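Local coordinates for protein Baccell_00875 (Bacteroides cellulosilyticus DSM 14838, PDB 5NO8) that probably acts as a polysaccharide lyase that removes L-rhamnose caps attached to glucuronic acid on complex arabinogalactan proteins, at residues Tyr366-Asn371 with Tyr676-Asp681; Pro386-Glu391 with His598-Arg603; Met398-Val403 with Gln680-Val685; Arg343-Phe348 with Gly653-Ala658. One frame throughout, in Å; residues are numbered along the deposited sequence.

Contact 1: residues Tyr366-Asn371 with Tyr676-Asp681; sequences YMVYDN and YANDQD
V368 is wedged between two residues of 676-681, and this is where the contact packs tightly. Its CG1, set anti to the backbone N (chi1 176°), sits over one face of the Y676 ring, 4.3 Å from the ring centroid and displaced toward the rim, a CH-pi contact. The other branch, CG2, lies 3.7 Å from CG of N678. That amide can hardly swivel: R395 binds its OD1, while its ND2 is shared between the carbonyls of F600 and D388. Just after V368 the backbones pair directly. Y369 N gives a hydrogen bond of 2.9 Å to A677 O, nearly straight at 165°, and A677 N returns one of 2.9 Å to Y369 O. These two residues form a hydrogen-bonded antiparallel pair, and D370 with Y676 is the next, non-hydrogen-bonded one. The strands involved, 369-370 and 672-677, are the inner two of a small four-stranded antiparallel sheet set into the helical half of the chain. On one face of it Y369 CB lies 4.4 Å from A677 CB, and the tyrosine ring then leads away from A677. Toward D370 and N371, both partly exposed, the grip slackens. D370 OD2 stands at the edge of the Y676 ring, 3.8 Å from Y676 CE1, with carboxylate and ring planes 75° apart; its stronger partner is the ammonium group of K602.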
# COMPACT_ATOMS: atom_id res chain seq x y z
N TYR A 366 3.68 20.97 -15.66
CA TYR A 366 3.83 19.50 -15.81
C TYR A 366 2.47 18.89 -15.51
O TYR A 366 1.88 19.17 -14.45
CB TYR A 366 4.87 18.96 -14.85
CG TYR A 366 6.27 19.54 -15.05
CD1 TYR A 366 6.94 19.41 -16.28
CD2 TYR A 366 6.90 20.23 -14.03
CE1 TYR A 366 8.20 19.96 -16.47
CE2 TYR A 366 8.16 20.77 -14.21
CZ TYR A 366 8.81 20.64 -15.43
OH TYR A 366 10.06 21.21 -15.55
N MET A 367 1.98 18.07 -16.42
CA MET A 367 0.57 17.67 -16.44
C MET A 367 0.37 16.16 -16.47
O MET A 367 1.25 15.40 -16.81
CB MET A 367 -0.09 18.34 -17.62
CG MET A 367 -0.17 19.83 -17.35
SD MET A 367 -0.96 20.71 -18.67
CE MET A 367 -2.62 20.02 -18.55
N VAL A 368 -0.84 15.77 -16.09
CA VAL A 368 -1.30 14.39 -16.21
C VAL A 368 -1.17 13.95 -17.64
O VAL A 368 -1.44 14.72 -18.57
CB VAL A 368 -2.76 14.26 -15.72
CG1 VAL A 368 -3.30 12.84 -15.93
CG2 VAL A 368 -2.85 14.64 -14.26
N TYR A 369 -0.77 12.69 -17.84
CA TYR A 369 -0.55 12.17 -19.17
C TYR A 369 -1.25 10.84 -19.33
O TYR A 369 -1.21 10.01 -18.42
CB TYR A 369 0.96 11.96 -19.39
CG TYR A 369 1.38 11.65 -20.81
CD1 TYR A 369 1.64 12.68 -21.71
CD2 TYR A 369 1.58 10.35 -21.24
CE1 TYR A 369 2.05 12.41 -23.00
CE2 TYR A 369 1.98 10.06 -22.53
CZ TYR A 369 2.22 11.11 -23.41
OH TYR A 369 2.64 10.85 -24.68
N ASP A 370 -1.87 10.65 -20.49
CA ASP A 370 -2.59 9.43 -20.81
C ASP A 370 -1.69 8.54 -21.62
O ASP A 370 -1.41 8.83 -22.80
CB ASP A 370 -3.88 9.76 -21.58
CG ASP A 370 -4.75 8.52 -21.83
OD1 ASP A 370 -4.26 7.37 -21.81
OD2 ASP A 370 -5.96 8.70 -22.02
N ASN A 371 -1.23 7.45 -20.99
CA ASN A 371 -0.29 6.54 -21.67
C ASN A 371 -0.92 5.70 -22.77
O ASN A 371 -0.20 5.27 -23.66
CB ASN A 371 0.42 5.63 -20.67
CG ASN A 371 1.32 6.41 -19.73
OD1 ASN A 371 1.34 6.17 -18.54
ND2 ASN A 371 2.07 7.34 -20.28
N TYR A 676 -2.88 6.30 -16.46
CA TYR A 676 -2.48 7.70 -16.28
C TYR A 676 -1.17 7.77 -15.53
O TYR A 676 -1.00 7.11 -14.51
CB TYR A 676 -3.50 8.53 -15.47
CG TYR A 676 -4.73 9.04 -16.21
CD1 TYR A 676 -4.86 8.93 -17.60
CD2 TYR A 676 -5.75 9.68 -15.51
CE1 TYR A 676 -5.99 9.43 -18.27
CE2 TYR A 676 -6.89 10.17 -16.17
CZ TYR A 676 -7.00 10.03 -17.54
OH TYR A 676 -8.11 10.49 -18.21
N ALA A 677 -0.27 8.63 -16.02
CA ALA A 677 0.77 9.20 -15.16
C ALA A 677 0.17 10.47 -14.57
O ALA A 677 -0.21 11.40 -15.31
CB ALA A 677 2.02 9.52 -15.94
N ASN A 678 0.03 10.49 -13.26
CA ASN A 678 -0.57 11.59 -12.58
C ASN A 678 0.41 12.13 -11.56
O ASN A 678 1.20 13.03 -11.89
CB ASN A 678 -1.95 11.13 -12.02
CG ASN A 678 -2.74 12.26 -11.42
OD1 ASN A 678 -2.14 13.19 -10.91
ND2 ASN A 678 -4.09 12.19 -11.46
N ASP A 679 0.43 11.59 -10.35
CA ASP A 679 1.15 12.15 -9.22
C ASP A 679 2.31 11.30 -8.66
O ASP A 679 2.96 11.68 -7.69
CB ASP A 679 0.14 12.53 -8.09
CG ASP A 679 -0.91 11.45 -7.77
OD1 ASP A 679 -1.20 10.53 -8.59
OD2 ASP A 679 -1.45 11.52 -6.62
N GLN A 680 2.57 10.15 -9.28
CA GLN A 680 3.52 9.15 -8.78
C GLN A 680 4.97 9.58 -8.77
O GLN A 680 5.78 8.90 -8.15
CB GLN A 680 3.42 7.81 -9.56
CG GLN A 680 3.95 7.86 -11.00
CD GLN A 680 3.24 8.86 -11.87
OE1 GLN A 680 3.86 9.74 -12.56
NE2 GLN A 680 1.93 8.76 -11.87
N ASP A 681 5.31 10.70 -9.40
CA ASP A 681 6.73 11.09 -9.45
C ASP A 681 7.28 11.48 -8.09
O ASP A 681 8.49 11.43 -7.88
CB ASP A 681 6.94 12.14 -10.53
CG ASP A 681 6.67 11.56 -11.90
OD1 ASP A 681 7.24 10.48 -12.21
OD2 ASP A 681 5.85 12.10 -12.66

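Contact 2: residues Pro386-Glu391 with His598-Arg603; sequences PVDRDE and HWFGKR
The guanidinium of R389 lies against the backbone of 598-603: CA of F600 sits 3.9 Å above one face, off toward the rim, and two carbonyl oxygens, those of H598 and G601, meet its edge in plane. The F600 ring in turn carries D388 on one face, with CB 4.1 Å from the ring centroid in a CH-pi contact. R389, from the loop that precedes helix 396-409, binds carbonyls where helix 596-600 passes into the following loop: H598 O in the helix and G601 O in the loop. NH2 alone makes both bonds. The one from R389 NH2 to G601 O is 2.8 Å long, at 162°. The other, from R389 NH2 to H598 O, is 3.0 Å and more bent, at 150°. Both acceptors lie in the guanidinium plane, so the two bonds limit the turning of the group, although the donor is tilted from each carbonyl plane. The chain is extended from CG to NE, which lets the guanidinium reach the backbone of 598-601, and its positive charge probably suits this group of carbonyl oxygens. Y676 also touches the R389 side chain. The D388 carboxylate, inclined 37° to the F600 ring, puts OD1 3.6 Å from F600 CZ, but its polar partners lie elsewhere: R445 for OD1 and N385 for OD2. The tightest approach by D388 is made by carbon, its CB lying 3.1 Å from W599 O.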
# COMPACT_ATOMS: atom_id res chain seq x y z
N PRO A 386 -12.55 16.04 -11.24
CA PRO A 386 -11.66 16.89 -12.04
C PRO A 386 -10.46 17.48 -11.30
O PRO A 386 -9.36 17.52 -11.86
CB PRO A 386 -12.59 18.02 -12.50
CG PRO A 386 -13.92 17.35 -12.63
CD PRO A 386 -13.97 16.33 -11.52
N VAL A 387 -10.66 17.92 -10.05
CA VAL A 387 -9.60 18.63 -9.31
C VAL A 387 -8.35 17.74 -9.10
O VAL A 387 -7.23 18.24 -9.04
CB VAL A 387 -10.14 19.21 -7.97
CG1 VAL A 387 -10.46 18.11 -6.96
CG2 VAL A 387 -9.17 20.23 -7.38
N ASP A 388 -8.55 16.42 -9.04
CA ASP A 388 -7.43 15.50 -8.87
C ASP A 388 -6.70 15.13 -10.17
O ASP A 388 -5.75 14.34 -10.14
CB ASP A 388 -7.86 14.25 -8.09
CG ASP A 388 -8.15 14.54 -6.61
OD1 ASP A 388 -7.36 15.26 -5.96
OD2 ASP A 388 -9.18 14.04 -6.10
N ARG A 389 -7.12 15.72 -11.30
CA ARG A 389 -6.45 15.54 -12.58
C ARG A 389 -6.06 16.90 -13.17
O ARG A 389 -5.88 17.03 -14.39
CB ARG A 389 -7.36 14.76 -13.54
CG ARG A 389 -7.70 13.35 -13.04
CD ARG A 389 -9.01 12.80 -13.61
NE ARG A 389 -9.22 11.44 -13.12
CZ ARG A 389 -9.67 11.11 -11.91
NH1 ARG A 389 -10.01 12.06 -11.02
NH2 ARG A 389 -9.78 9.81 -11.57
N ASP A 390 -5.89 17.89 -12.30
CA ASP A 390 -5.64 19.25 -12.74
C ASP A 390 -4.13 19.53 -12.79
O ASP A 390 -3.32 18.62 -12.60
CB ASP A 390 -6.49 20.27 -11.93
CG ASP A 390 -5.97 20.56 -10.52
OD1 ASP A 390 -4.89 20.10 -10.05
OD2 ASP A 390 -6.70 21.30 -9.82
N GLU A 391 -3.79 20.78 -13.06
CA GLU A 391 -2.43 21.20 -13.41
C GLU A 391 -1.56 21.63 -12.23
O GLU A 391 -0.44 22.12 -12.42
CB GLU A 391 -2.53 22.32 -14.49
CG GLU A 391 -3.23 23.59 -14.03
CD GLU A 391 -4.73 23.64 -14.35
OE1 GLU A 391 -5.42 22.58 -14.32
OE2 GLU A 391 -5.22 24.77 -14.61
N HIS A 598 -9.14 5.42 -7.66
CA HIS A 598 -10.41 6.07 -7.93
C HIS A 598 -10.21 7.57 -8.22
O HIS A 598 -10.67 8.08 -9.25
CB HIS A 598 -11.40 5.93 -6.77
CG HIS A 598 -12.72 6.56 -7.08
ND1 HIS A 598 -13.64 5.99 -7.93
CD2 HIS A 598 -13.24 7.77 -6.71
CE1 HIS A 598 -14.68 6.80 -8.06
NE2 HIS A 598 -14.46 7.89 -7.33
N TRP A 599 -9.55 8.24 -7.30
CA TRP A 599 -9.46 9.72 -7.33
C TRP A 599 -8.47 10.22 -8.38
O TRP A 599 -8.65 11.32 -8.90
CB TRP A 599 -9.06 10.26 -5.96
CG TRP A 599 -9.98 9.83 -4.87
CD1 TRP A 599 -9.71 8.93 -3.88
CD2 TRP A 599 -11.32 10.27 -4.67
NE1 TRP A 599 -10.81 8.77 -3.08
CE2 TRP A 599 -11.82 9.59 -3.53
CE3 TRP A 599 -12.16 11.18 -5.34
CZ2 TRP A 599 -13.13 9.78 -3.04
CZ3 TRP A 599 -13.47 11.37 -4.86
CH2 TRP A 599 -13.94 10.67 -3.72
N PHE A 600 -7.44 9.44 -8.68
CA PHE A 600 -6.34 9.87 -9.57
C PHE A 600 -6.21 9.13 -10.90
O PHE A 600 -5.64 9.67 -11.84
CB PHE A 600 -5.04 9.81 -8.79
CG PHE A 600 -5.00 10.78 -7.64
CD1 PHE A 600 -5.50 10.43 -6.40
CD2 PHE A 600 -4.51 12.07 -7.82
CE1 PHE A 600 -5.48 11.34 -5.35
CE2 PHE A 600 -4.49 12.97 -6.78
CZ PHE A 600 -5.00 12.61 -5.54
N GLY A 601 -6.76 7.93 -11.00
CA GLY A 601 -6.53 7.08 -12.16
C GLY A 601 -7.54 7.25 -13.26
O GLY A 601 -8.67 7.72 -13.02
N LYS A 602 -7.16 6.83 -14.46
CA LYS A 602 -8.08 6.73 -15.58
C LYS A 602 -9.22 5.73 -15.34
O LYS A 602 -10.36 5.99 -15.74
CB LYS A 602 -7.36 6.29 -16.85
CG LYS A 602 -8.23 6.48 -18.09
CD LYS A 602 -7.44 6.24 -19.36
CE LYS A 602 -8.21 6.64 -20.60
NZ LYS A 602 -7.53 6.08 -21.81
N ARG A 603 -8.91 4.59 -14.73
CA ARG A 603 -9.90 3.51 -14.56
C ARG A 603 -10.84 3.72 -13.37
O ARG A 603 -11.81 2.96 -13.21
CB ARG A 603 -9.19 2.18 -14.41
CG ARG A 603 -8.38 1.76 -15.62
CD ARG A 603 -9.20 1.46 -16.86
NE ARG A 603 -8.28 1.08 -17.94
CZ ARG A 603 -7.66 -0.10 -18.05
NH1 ARG A 603 -7.87 -1.10 -17.17
NH2 ARG A 603 -6.83 -0.31 -19.08

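Contact 3: residues Met398-Val403 with Gln680-Val685; sequences MGVLLV and QDWALV
L401 and V400 of helix 396-409 pack on L684, V685 and W682 of helix 682-692, the last helix of the chain, and most of the contact is apolar. L401 has CG anti to its backbone N (chi1 175°), and its two methyls come against L684: CD1 lies 3.6 Å from CB of L684, and CD2 touches both L684 and the CB of D681. Next to L401, V685 CG2 presses on the helix backbone itself, 3.6 Å from L401 N. V400 divides its two branches. CG1 meets CG1 of V685 at 3.8 Å, the two valines crossing at about a right angle, and CG2 reaches CH2 of W682 at 3.9 Å, obliquely to the ring. The indole is further fixed by neighbouring rings, W453 and W614, and its NE1 donates to the carbonyl of E394. Contacts of carbon and sulfur with oxygen make the second group. D681 OD2 lies 3.1 Å from CG of M398 and 3.6 Å from its SD, while OD1 of the same carboxylate is salt-bridged to R345 of helix 338-352. No hydrogen bond passes between the segments, so the two helices are joined by the fit of branched side chains. The single charged group, D681, is buried beside methionine and leucine, and its charge is probably balanced by the arginine of a third helix.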
# COMPACT_ATOMS: atom_id res chain seq x y z
N MET A 398 6.40 16.51 -9.99
CA MET A 398 7.20 16.50 -11.24
C MET A 398 8.25 17.60 -11.25
O MET A 398 9.41 17.35 -11.64
CB MET A 398 6.32 16.56 -12.46
CG MET A 398 5.61 15.22 -12.69
SD MET A 398 4.63 15.14 -14.14
CE MET A 398 3.09 15.82 -13.51
N GLY A 399 7.91 18.79 -10.75
CA GLY A 399 8.92 19.84 -10.62
C GLY A 399 9.97 19.52 -9.58
O GLY A 399 11.17 19.75 -9.78
N VAL A 400 9.57 18.99 -8.44
CA VAL A 400 10.51 18.69 -7.38
C VAL A 400 11.47 17.58 -7.86
O VAL A 400 12.68 17.64 -7.63
CB VAL A 400 9.79 18.33 -6.07
CG1 VAL A 400 10.79 17.97 -4.99
CG2 VAL A 400 8.92 19.51 -5.62
N LEU A 401 10.92 16.59 -8.56
CA LEU A 401 11.78 15.54 -9.11
C LEU A 401 12.81 16.14 -10.10
O LEU A 401 14.01 15.81 -10.02
CB LEU A 401 10.97 14.49 -9.86
CG LEU A 401 11.81 13.43 -10.58
CD1 LEU A 401 12.74 12.72 -9.61
CD2 LEU A 401 10.89 12.44 -11.28
N LEU A 402 12.33 16.94 -11.05
CA LEU A 402 13.26 17.51 -12.05
C LEU A 402 14.36 18.36 -11.42
O LEU A 402 15.50 18.31 -11.90
CB LEU A 402 12.56 18.23 -13.17
CG LEU A 402 12.18 17.37 -14.38
CD1 LEU A 402 11.34 16.14 -14.05
CD2 LEU A 402 11.49 18.23 -15.42
N VAL A 403 14.05 19.09 -10.34
CA VAL A 403 15.11 19.80 -9.59
C VAL A 403 16.14 18.84 -9.02
O VAL A 403 17.34 19.07 -9.15
CB VAL A 403 14.57 20.64 -8.40
CG1 VAL A 403 15.74 21.26 -7.65
CG2 VAL A 403 13.63 21.70 -8.89
N GLN A 680 2.57 10.15 -9.28
CA GLN A 680 3.52 9.15 -8.78
C GLN A 680 4.97 9.58 -8.77
O GLN A 680 5.78 8.90 -8.15
CB GLN A 680 3.42 7.81 -9.56
CG GLN A 680 3.95 7.86 -11.00
CD GLN A 680 3.24 8.86 -11.87
OE1 GLN A 680 3.86 9.74 -12.56
NE2 GLN A 680 1.93 8.76 -11.87
N ASP A 681 5.31 10.70 -9.40
CA ASP A 681 6.73 11.09 -9.45
C ASP A 681 7.28 11.48 -8.09
O ASP A 681 8.49 11.43 -7.88
CB ASP A 681 6.94 12.14 -10.53
CG ASP A 681 6.67 11.56 -11.90
OD1 ASP A 681 7.24 10.48 -12.21
OD2 ASP A 681 5.85 12.10 -12.66
N TRP A 682 6.41 11.77 -7.12
CA TRP A 682 6.84 11.82 -5.72
C TRP A 682 7.61 10.58 -5.24
O TRP A 682 8.46 10.68 -4.35
CB TRP A 682 5.65 12.08 -4.76
CG TRP A 682 5.09 13.44 -4.86
CD1 TRP A 682 3.91 13.79 -5.43
CD2 TRP A 682 5.68 14.65 -4.38
NE1 TRP A 682 3.72 15.15 -5.34
CE2 TRP A 682 4.80 15.71 -4.71
CE3 TRP A 682 6.89 14.95 -3.74
CZ2 TRP A 682 5.08 17.05 -4.40
CZ3 TRP A 682 7.18 16.30 -3.44
CH2 TRP A 682 6.25 17.32 -3.76
N ALA A 683 7.32 9.40 -5.78
CA ALA A 683 8.09 8.24 -5.36
C ALA A 683 9.57 8.41 -5.67
O ALA A 683 10.40 7.98 -4.88
CB ALA A 683 7.54 6.96 -5.98
N LEU A 684 9.89 9.06 -6.78
CA LEU A 684 11.30 9.29 -7.13
C LEU A 684 11.88 10.46 -6.35
O LEU A 684 13.06 10.46 -6.01
CB LEU A 684 11.45 9.47 -8.63
CG LEU A 684 11.16 8.23 -9.48
CD1 LEU A 684 11.34 8.59 -10.96
CD2 LEU A 684 12.00 7.04 -9.07
N VAL A 685 11.05 11.44 -6.02
CA VAL A 685 11.48 12.48 -5.08
C VAL A 685 11.97 11.87 -3.78
O VAL A 685 13.03 12.23 -3.26
CB VAL A 685 10.33 13.50 -4.80
CG1 VAL A 685 10.71 14.46 -3.66
CG2 VAL A 685 9.94 14.26 -6.05

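Contact 4: residues Arg343-Phe348 with Gly653-Ala658; sequences RKRVDF and GKASCA
R345 reaches from helix 338-352 to G653 and A655, and its side chain can be followed outward. From CB the chain leaves with CG anti to the backbone N and then bends at chi2 (56°), bringing CD to 3.2 Å from G653 O. NE passes 3.6 Å from the methyl of A655 and forms a salt bridge with D681. CZ lies squarely under that methyl, with A655 CB 3.5 Å away over the centre of the guanidinium face. At the end NH1 donates to G653 O, 2.9 Å and 167°, with the oxygen in the plane of the guanidinium; NH1 also bonds Q353. The accepting loop follows helix 632-644, so the arginine ties helix 338-352 to the loop leading into edge strand 659-660 of the small antiparallel sheet. G653 comes in close, its CA only 4.1 Å from CA of R345. At its positive phi (92°) a side chain would jam against the preceding carbonyl and also clash with K344 O and F348 CB, so the close approach depends on there being none. G653 O sits 3.2 Å from CB of F348. Beyond it the F348 ring has K654 N over one face, and K654 CG touches CZ at 3.6 Å on the way to a salt bridge between its NZ and D374.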
# COMPACT_ATOMS: atom_id res chain seq x y z
N ARG A 343 16.58 8.66 -15.32
CA ARG A 343 16.91 9.54 -16.42
C ARG A 343 15.83 9.50 -17.48
O ARG A 343 15.39 10.55 -17.94
CB ARG A 343 18.23 9.12 -17.07
CG ARG A 343 18.64 10.03 -18.21
CD ARG A 343 19.61 9.35 -19.12
NE ARG A 343 18.89 8.69 -20.20
CZ ARG A 343 19.00 7.43 -20.56
NH1 ARG A 343 19.84 6.58 -19.95
NH2 ARG A 343 18.26 7.01 -21.57
N LYS A 344 15.36 8.30 -17.82
CA LYS A 344 14.34 8.17 -18.84
C LYS A 344 13.03 8.81 -18.38
O LYS A 344 12.35 9.43 -19.18
CB LYS A 344 14.14 6.72 -19.24
CG LYS A 344 15.32 6.21 -20.08
CD LYS A 344 15.08 4.83 -20.64
CE LYS A 344 15.21 3.75 -19.58
NZ LYS A 344 15.28 2.42 -20.28
N ARG A 345 12.69 8.64 -17.12
CA ARG A 345 11.45 9.22 -16.59
C ARG A 345 11.50 10.75 -16.64
O ARG A 345 10.56 11.40 -17.08
CB ARG A 345 11.19 8.77 -15.15
CG ARG A 345 9.95 9.40 -14.51
CD ARG A 345 8.73 9.13 -15.35
NE ARG A 345 7.56 9.86 -14.91
CZ ARG A 345 6.56 10.18 -15.70
NH1 ARG A 345 6.51 9.81 -16.99
NH2 ARG A 345 5.57 10.90 -15.19
N VAL A 346 12.61 11.29 -16.18
CA VAL A 346 12.80 12.74 -16.18
C VAL A 346 12.69 13.30 -17.59
O VAL A 346 12.02 14.29 -17.80
CB VAL A 346 14.12 13.08 -15.46
CG1 VAL A 346 14.61 14.48 -15.76
CG2 VAL A 346 13.92 12.87 -13.96
N ASP A 347 13.37 12.66 -18.56
CA ASP A 347 13.29 13.09 -19.96
C ASP A 347 11.88 13.00 -20.51
O ASP A 347 11.47 13.86 -21.25
CB ASP A 347 14.24 12.30 -20.85
CG ASP A 347 15.73 12.64 -20.57
OD1 ASP A 347 16.04 13.71 -19.99
OD2 ASP A 347 16.60 11.82 -20.97
N PHE A 348 11.13 11.97 -20.12
CA PHE A 348 9.73 11.85 -20.54
C PHE A 348 8.87 12.99 -19.99
O PHE A 348 8.03 13.53 -20.72
CB PHE A 348 9.14 10.49 -20.11
CG PHE A 348 7.88 10.13 -20.84
CD1 PHE A 348 6.65 10.62 -20.41
CD2 PHE A 348 7.90 9.29 -21.94
CE1 PHE A 348 5.48 10.32 -21.08
CE2 PHE A 348 6.72 8.97 -22.61
CZ PHE A 348 5.51 9.49 -22.19
N GLY A 653 10.19 5.44 -20.10
CA GLY A 653 10.01 6.70 -19.43
C GLY A 653 8.60 6.98 -18.97
O GLY A 653 8.39 7.96 -18.28
N LYS A 654 7.64 6.14 -19.36
CA LYS A 654 6.25 6.30 -18.91
C LYS A 654 6.16 5.90 -17.44
O LYS A 654 7.07 5.25 -16.88
CB LYS A 654 5.30 5.45 -19.76
CG LYS A 654 5.09 6.02 -21.15
CD LYS A 654 4.24 5.10 -22.03
CE LYS A 654 3.82 5.78 -23.34
NZ LYS A 654 2.91 4.91 -24.13
N ALA A 655 5.07 6.29 -16.79
CA ALA A 655 4.87 5.96 -15.40
C ALA A 655 3.37 5.74 -15.15
O ALA A 655 2.54 6.15 -15.96
CB ALA A 655 5.38 7.06 -14.51
N SER A 656 3.09 5.12 -14.02
CA SER A 656 1.69 4.86 -13.62
C SER A 656 1.38 5.41 -12.24
O SER A 656 2.17 5.25 -11.31
CB SER A 656 1.43 3.35 -13.66
OG SER A 656 0.14 3.07 -13.12
N CYS A 657 0.17 5.95 -12.09
CA CYS A 657 -0.27 6.51 -10.81
C CYS A 657 -0.65 5.48 -9.75
O CYS A 657 -0.75 5.85 -8.59
CB CYS A 657 -1.41 7.51 -11.01
SG CYS A 657 -2.95 6.79 -11.55
N ALA A 658 -0.85 4.21 -10.13
CA ALA A 658 -1.21 3.16 -9.17
C ALA A 658 -1.21 1.78 -9.81
O ALA A 658 -1.61 1.64 -10.95
CB ALA A 658 -2.61 3.43 -8.61

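Overall arrangement
Contacts 1, 2 and 3 are buried, whereas contact 4 is only partly so. Contact 1 touches all three others and lies nearer to contact 2 than contacts 3 and 4 do. It shares Q680 and D681 with contact 3, where strand 672-677 gives way to helix 682-692, and its Y676 bonds through the backbone to C657 of contact 4. Contact 2 also touches contact 4, through G601 and C657, but stays clear of contact 3. The chemistry shifts with place: strand pairing in contact 1, an arginine on backbone carbonyls at a helix-to-loop passage in contact 2, an arginine on a loop carbonyl in contact 4, and apolar helix packing in contact 3. The salt bridge of D681 with R345 joins contacts 1, 3 and 4.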